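PDB 1Y07: desulfoferrodoxin (Rbo) from Treponema pallidum subsp. pallidum str. Nichols, which probably catalyses the reduction of superoxide to hydrogen peroxide at a mononuclear non-haem iron centre, as a superoxide reductase. Local coordinates for residues H70-E75 with G98-T103; H76-V81 with A115-N120. All blocks are in the same frame, centred on the assembly; numbering follows the deposited sequence.

How the contacts relate
Contact 1 (H70-E75 with G98-T103) and contact 2 (H76-V81 with A115-N120) meet at the iron; their first segments, H70-E75 and H76-V81, follow directly in the chain, the loop of the first running into strand 78-85. Contact 1 brings H70 to the metal, contact 2 brings H76 and C119; H50 and H122 complete the five protein ligands. The centres of the contacts lie about 8 Å apart, and they touch directly: H70 NE2 and H76 NE2 approach to 3.2 Å round the metal, and the H70 and H76 rings meet edge-to-face. I78 of contact 2 lies against contact 1, with CD1 3.4 Å from H70 ND1 and its backbone N 3.4 Å from M72 SD.

Contact 1 (H70-E75 with G98-T103); sequences HPMTPE and GAPEVT. With FE (Fe (III) ion), chain H.
The loop that carries iron ligand H70 rests here on the turn leading into strand 101-105, through H70 and M72 against G98, A99 and P100. M72 does most of the touching. All three of its side-chain torsions turn the same way, chi1 -63° with CG anti to the carbonyl carbon, and the curled chain crosses the P100 ring obliquely, CG 3.8 Å from P100 CB. The chain also runs past two carbonyls: M72 CB is 3.4 Å from G98 O and M72 CE 3.8 Å from A99 O. P100 is the centre of an inverse gamma turn, closed by a weak bond from E101 N to A99 O, and this turn presents the ring to the loop; P100 CG packs 3.5 Å from H70 O. While the backbone of H70 meets P100, its imidazole turns to the metal, where NE2 binds iron at 2.4 Å. H70 ND1 donates to P71 O (2.6 Å), a bond that lies in the ring plane and uses a carbonyl lone pair. P71 CD lies over one face of the imidazole, toward its rim; P71 thus touches H70 both through this carbon and through its carbonyl. With H50, H76, C119 and H122 around the same metal, H70 belongs to the four-histidine, one-cysteine iron centre characteristic of superoxide reductases.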
loop_
_atom_site.group_PDB
_atom_site.type_symbol
_atom_site.label_atom_id
_atom_site.label_comp_id
_atom_site.label_asym_id
_atom_site.label_seq_id
_atom_site.Cartn_x
_atom_site.Cartn_y
_atom_site.Cartn_z
ATOM N N HIS B 70 -13.376 -9.573 16.650
ATOM C CA HIS B 70 -13.556 -8.179 17.033
ATOM C C HIS B 70 -14.885 -7.644 16.525
ATOM O O HIS B 70 -15.346 -8.043 15.460
ATOM C CB HIS B 70 -12.432 -7.335 16.404
ATOM C CG HIS B 70 -12.394 -5.910 16.873
ATOM N ND1 HIS B 70 -13.298 -4.951 16.456
ATOM C CD2 HIS B 70 -11.552 -5.284 17.729
ATOM C CE1 HIS B 70 -13.007 -3.798 17.027
ATOM N NE2 HIS B 70 -11.946 -3.972 17.797
ATOM N N PRO B 71 -15.477 -6.711 17.263
ATOM C CA PRO B 71 -16.650 -5.962 16.811
ATOM C C PRO B 71 -16.519 -5.326 15.423
ATOM O O PRO B 71 -15.496 -4.775 15.083
ATOM C CB PRO B 71 -16.793 -4.869 17.870
ATOM C CG PRO B 71 -16.264 -5.482 19.085
ATOM C CD PRO B 71 -15.114 -6.342 18.648
ATOM N N MET B 72 -17.592 -5.428 14.660
ATOM C CA MET B 72 -17.755 -4.699 13.435
ATOM C C MET B 72 -19.108 -3.960 13.474
ATOM O O MET B 72 -20.124 -4.419 12.889
ATOM C CB MET B 72 -17.659 -5.668 12.256
ATOM C CG MET B 72 -16.316 -6.358 12.105
ATOM S SD MET B 72 -15.028 -5.230 11.601
ATOM C CE MET B 72 -15.459 -4.914 9.980
ATOM N N THR B 73 -19.111 -2.844 14.207
ATOM C CA THR B 73 -20.257 -1.931 14.343
ATOM C C THR B 73 -19.861 -0.513 13.966
ATOM O O THR B 73 -18.681 -0.191 13.961
ATOM C CB THR B 73 -20.749 -1.885 15.809
ATOM O OG1 THR B 73 -19.816 -1.147 16.615
ATOM C CG2 THR B 73 -20.796 -3.270 16.431
ATOM N N PRO B 74 -20.825 0.374 13.715
ATOM C CA PRO B 74 -20.469 1.745 13.302
ATOM C C PRO B 74 -19.623 2.511 14.334
ATOM O O PRO B 74 -18.851 3.382 13.955
ATOM C CB PRO B 74 -21.834 2.422 13.103
ATOM C CG PRO B 74 -22.804 1.287 12.921
ATOM C CD PRO B 74 -22.288 0.189 13.815
ATOM N N GLU B 75 -19.753 2.183 15.615
ATOM C CA GLU B 75 -19.054 2.930 16.682
ATOM C C GLU B 75 -17.683 2.314 17.020
ATOM O O GLU B 75 -16.781 2.997 17.527
ATOM C CB GLU B 75 -19.924 3.004 17.945
ATOM C CG GLU B 75 -21.364 3.477 17.716
ATOM C CD GLU B 75 -22.315 2.377 17.224
ATOM O OE1 GLU B 75 -22.503 1.359 17.924
ATOM O OE2 GLU B 75 -22.894 2.532 16.129
ATOM N N GLY B 98 -19.562 -6.264 7.580
ATOM C CA GLY B 98 -19.126 -7.614 7.303
ATOM C C GLY B 98 -18.386 -8.165 8.503
ATOM O O GLY B 98 -18.459 -7.625 9.621
ATOM N N ALA B 99 -17.614 -9.216 8.262
ATOM C CA ALA B 99 -16.863 -9.835 9.339
ATOM C C ALA B 99 -15.514 -9.124 9.501
ATOM O O ALA B 99 -15.041 -8.438 8.576
ATOM C CB ALA B 99 -16.652 -11.269 9.009
ATOM N N PRO B 100 -14.872 -9.324 10.640
ATOM C CA PRO B 100 -13.550 -8.736 10.869
ATOM C C PRO B 100 -12.494 -9.602 10.229
ATOM O O PRO B 100 -11.665 -10.152 10.916
ATOM C CB PRO B 100 -13.430 -8.743 12.404
ATOM C CG PRO B 100 -14.206 -9.964 12.793
ATOM C CD PRO B 100 -15.345 -10.084 11.811
ATOM N N GLU B 101 -12.581 -9.805 8.911
ATOM C CA GLU B 101 -11.606 -10.597 8.177
ATOM C C GLU B 101 -11.527 -10.142 6.734
ATOM O O GLU B 101 -12.486 -9.618 6.185
ATOM C CB GLU B 101 -11.989 -12.081 8.195
ATOM C CG GLU B 101 -13.287 -12.347 7.520
ATOM C CD GLU B 101 -13.483 -13.817 7.186
ATOM O OE1 GLU B 101 -13.661 -14.602 8.104
ATOM O OE2 GLU B 101 -13.466 -14.176 5.977
ATOM N N VAL B 102 -10.396 -10.388 6.114
ATOM C CA VAL B 102 -10.203 -10.089 4.687
ATOM C C VAL B 102 -9.114 -10.991 4.128
ATOM O O VAL B 102 -8.287 -11.474 4.860
ATOM C CB VAL B 102 -9.864 -8.587 4.506
ATOM C CG1 VAL B 102 -8.427 -8.306 4.935
ATOM C CG2 VAL B 102 -10.233 -8.093 3.091
ATOM N N THR B 103 -9.144 -11.244 2.841
ATOM C CA THR B 103 -8.188 -12.095 2.221
ATOM C C THR B 103 -7.412 -11.296 1.161
ATOM O O THR B 103 -7.961 -10.421 0.481
ATOM C CB THR B 103 -8.899 -13.210 1.538
ATOM O OG1 THR B 103 -9.640 -13.932 2.546
ATOM C CG2 THR B 103 -7.896 -14.244 0.893
HETATM FE FE FE H . -11.239 -2.074 19.039
#

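Contact 2 (H76-V81 with A115-N120); sequences HYIAWV and AYEFCN. With FE (Fe (III) ion), chain H.
Strands 78-85 and 112-119 pair antiparallel in the middle of a four-stranded sheet, and H76 and C119 at one end of this pairing both bind iron. H76 NE2 and C119 SG each lie 2.1 Å from the metal, the sulfur at the edge of the imidazole. Next to them, N120 is gripped by Y77: its backbone N donates to Y77 O, and its OD1 accepts from Y77 N (3.0 Å), the donor tilted out of the amide plane. With CG between backbone N and carbonyl carbon (chi1 84°), the N120 amide stacks on a face of the Y77 ring, planes 9° apart, CG 3.4 Å from Y77 CE2. Further along, A79 and W80 together face F118 between the I78-C119 and V81-E117 pairs, a beta bulge. A79 N donates to F118 O at 2.8 Å, whereas F118 N reaches W80 O at 3.1 Å. F118 CB presses over a face of the indole, 3.3 Å from W80 CE2, while the F118 ring is tilted 19° from the five-membered ring of W80 and displaced so far that the two hardly overlap. I78 CD1 meets C119 CB and, at 3.4 Å, E117 OE2. I78, V81 and E117 pack onto strand 60-65; W80 and F118 pack toward strand 5-9, and strands 88-93 and 123-127 flank the pair within its sheet.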
loop_
_atom_site.group_PDB
_atom_site.type_symbol
_atom_site.label_atom_id
_atom_site.label_comp_id
_atom_site.label_asym_id
_atom_site.label_seq_id
_atom_site.Cartn_x
_atom_site.Cartn_y
_atom_site.Cartn_z
ATOM N N HIS B 76 -17.559 1.023 16.731
ATOM C CA HIS B 76 -16.388 0.222 17.029
ATOM C C HIS B 76 -16.170 -0.853 15.966
ATOM O O HIS B 76 -16.930 -1.824 15.869
ATOM C CB HIS B 76 -16.555 -0.411 18.389
ATOM C CG HIS B 76 -15.307 -0.995 18.941
ATOM N ND1 HIS B 76 -15.315 -1.915 19.964
ATOM C CD2 HIS B 76 -14.002 -0.791 18.622
ATOM C CE1 HIS B 76 -14.072 -2.245 20.264
ATOM N NE2 HIS B 76 -13.256 -1.585 19.458
ATOM N N TYR B 77 -15.131 -0.671 15.156
ATOM C CA TYR B 77 -14.912 -1.522 13.980
ATOM C C TYR B 77 -13.430 -1.627 13.603
ATOM O O TYR B 77 -12.621 -0.756 13.966
ATOM C CB TYR B 77 -15.701 -0.955 12.792
ATOM C CG TYR B 77 -15.376 0.481 12.466
ATOM C CD1 TYR B 77 -14.372 0.782 11.566
ATOM C CD2 TYR B 77 -16.045 1.543 13.072
ATOM C CE1 TYR B 77 -14.034 2.107 11.270
ATOM C CE2 TYR B 77 -15.710 2.880 12.785
ATOM C CZ TYR B 77 -14.702 3.150 11.873
ATOM O OH TYR B 77 -14.339 4.441 11.530
ATOM N N ILE B 78 -13.091 -2.680 12.862
ATOM C CA ILE B 78 -11.777 -2.764 12.179
ATOM C C ILE B 78 -11.889 -2.070 10.830
ATOM O O ILE B 78 -12.670 -2.462 9.957
ATOM C CB ILE B 78 -11.329 -4.223 11.976
ATOM C CG1 ILE B 78 -11.343 -5.004 13.302
ATOM C CG2 ILE B 78 -9.953 -4.241 11.341
ATOM C CD1 ILE B 78 -10.652 -4.271 14.454
ATOM N N ALA B 79 -11.059 -1.064 10.635
ATOM C CA ALA B 79 -11.128 -0.199 9.459
ATOM C C ALA B 79 -10.456 -0.818 8.259
ATOM O O ALA B 79 -10.986 -0.774 7.151
ATOM C CB ALA B 79 -10.486 1.085 9.760
ATOM N N TRP B 80 -9.296 -1.407 8.482
ATOM C CA TRP B 80 -8.478 -1.923 7.388
ATOM C C TRP B 80 -7.456 -2.916 7.931
ATOM O O TRP B 80 -7.177 -2.955 9.146
ATOM C CB TRP B 80 -7.827 -0.773 6.565
ATOM C CG TRP B 80 -7.026 0.272 7.356
ATOM C CD1 TRP B 80 -7.418 1.548 7.633
ATOM C CD2 TRP B 80 -5.709 0.132 7.921
ATOM N NE1 TRP B 80 -6.451 2.212 8.360
ATOM C CE2 TRP B 80 -5.389 1.373 8.559
ATOM C CE3 TRP B 80 -4.779 -0.921 8.004
ATOM C CZ2 TRP B 80 -4.201 1.569 9.242
ATOM C CZ3 TRP B 80 -3.590 -0.719 8.684
ATOM C CH2 TRP B 80 -3.299 0.520 9.264
ATOM N N VAL B 81 -6.900 -3.702 7.024
ATOM C CA VAL B 81 -5.815 -4.622 7.287
ATOM C C VAL B 81 -4.767 -4.353 6.209
ATOM O O VAL B 81 -5.116 -4.190 5.020
ATOM C CB VAL B 81 -6.273 -6.116 7.210
ATOM C CG1 VAL B 81 -5.088 -7.061 7.266
ATOM C CG2 VAL B 81 -7.301 -6.395 8.317
ATOM N N ALA B 115 1.160 -8.907 9.200
ATOM C CA ALA B 115 -0.137 -8.282 9.025
ATOM C C ALA B 115 -0.330 -7.230 10.089
ATOM O O ALA B 115 0.165 -7.403 11.196
ATOM C CB ALA B 115 -1.249 -9.307 9.091
ATOM N N TYR B 116 -1.087 -6.181 9.751
ATOM C CA TYR B 116 -1.376 -5.018 10.599
ATOM C C TYR B 116 -2.851 -4.707 10.448
ATOM O O TYR B 116 -3.352 -4.806 9.372
ATOM C CB TYR B 116 -0.551 -3.780 10.209
ATOM C CG TYR B 116 0.929 -4.045 10.033
ATOM C CD1 TYR B 116 1.396 -4.640 8.875
ATOM C CD2 TYR B 116 1.850 -3.738 11.042
ATOM C CE1 TYR B 116 2.747 -4.902 8.683
ATOM C CE2 TYR B 116 3.210 -3.984 10.851
ATOM C CZ TYR B 116 3.636 -4.589 9.666
ATOM O OH TYR B 116 4.965 -4.911 9.425
ATOM N N GLU B 117 -3.544 -4.397 11.548
ATOM C CA GLU B 117 -4.981 -4.019 11.507
ATOM C C GLU B 117 -5.178 -2.761 12.308
ATOM O O GLU B 117 -4.506 -2.565 13.318
ATOM C CB GLU B 117 -5.899 -5.138 12.008
ATOM C CG GLU B 117 -5.795 -5.441 13.489
ATOM C CD GLU B 117 -6.667 -4.570 14.404
ATOM O OE1 GLU B 117 -6.624 -4.766 15.640
ATOM O OE2 GLU B 117 -7.360 -3.669 13.942
ATOM N N PHE B 118 -6.069 -1.891 11.857
ATOM C CA PHE B 118 -6.439 -0.684 12.584
ATOM C C PHE B 118 -7.872 -0.742 13.114
ATOM O O PHE B 118 -8.818 -0.868 12.334
ATOM C CB PHE B 118 -6.313 0.552 11.658
ATOM C CG PHE B 118 -6.716 1.862 12.336
ATOM C CD1 PHE B 118 -5.977 2.368 13.386
ATOM C CD2 PHE B 118 -7.831 2.573 11.914
ATOM C CE1 PHE B 118 -6.356 3.539 14.013
ATOM C CE2 PHE B 118 -8.201 3.765 12.547
ATOM C CZ PHE B 118 -7.474 4.235 13.578
ATOM N N CYS B 119 -8.006 -0.613 14.435
ATOM C CA CYS B 119 -9.311 -0.444 15.068
ATOM C C CYS B 119 -9.557 1.055 15.321
ATOM O O CYS B 119 -8.680 1.785 15.755
ATOM C CB CYS B 119 -9.371 -1.238 16.357
ATOM S SG CYS B 119 -10.726 -0.724 17.457
ATOM N N ASN B 120 -10.756 1.525 15.038
ATOM C CA ASN B 120 -11.021 2.956 15.088
ATOM C C ASN B 120 -10.927 3.483 16.514
ATOM O O ASN B 120 -10.606 4.654 16.732
ATOM C CB ASN B 120 -12.384 3.271 14.466
ATOM C CG ASN B 120 -13.517 3.089 15.433
ATOM O OD1 ASN B 120 -13.812 1.967 15.876
ATOM N ND2 ASN B 120 -14.188 4.187 15.743
HETATM FE FE FE H . -11.239 -2.074 19.039
#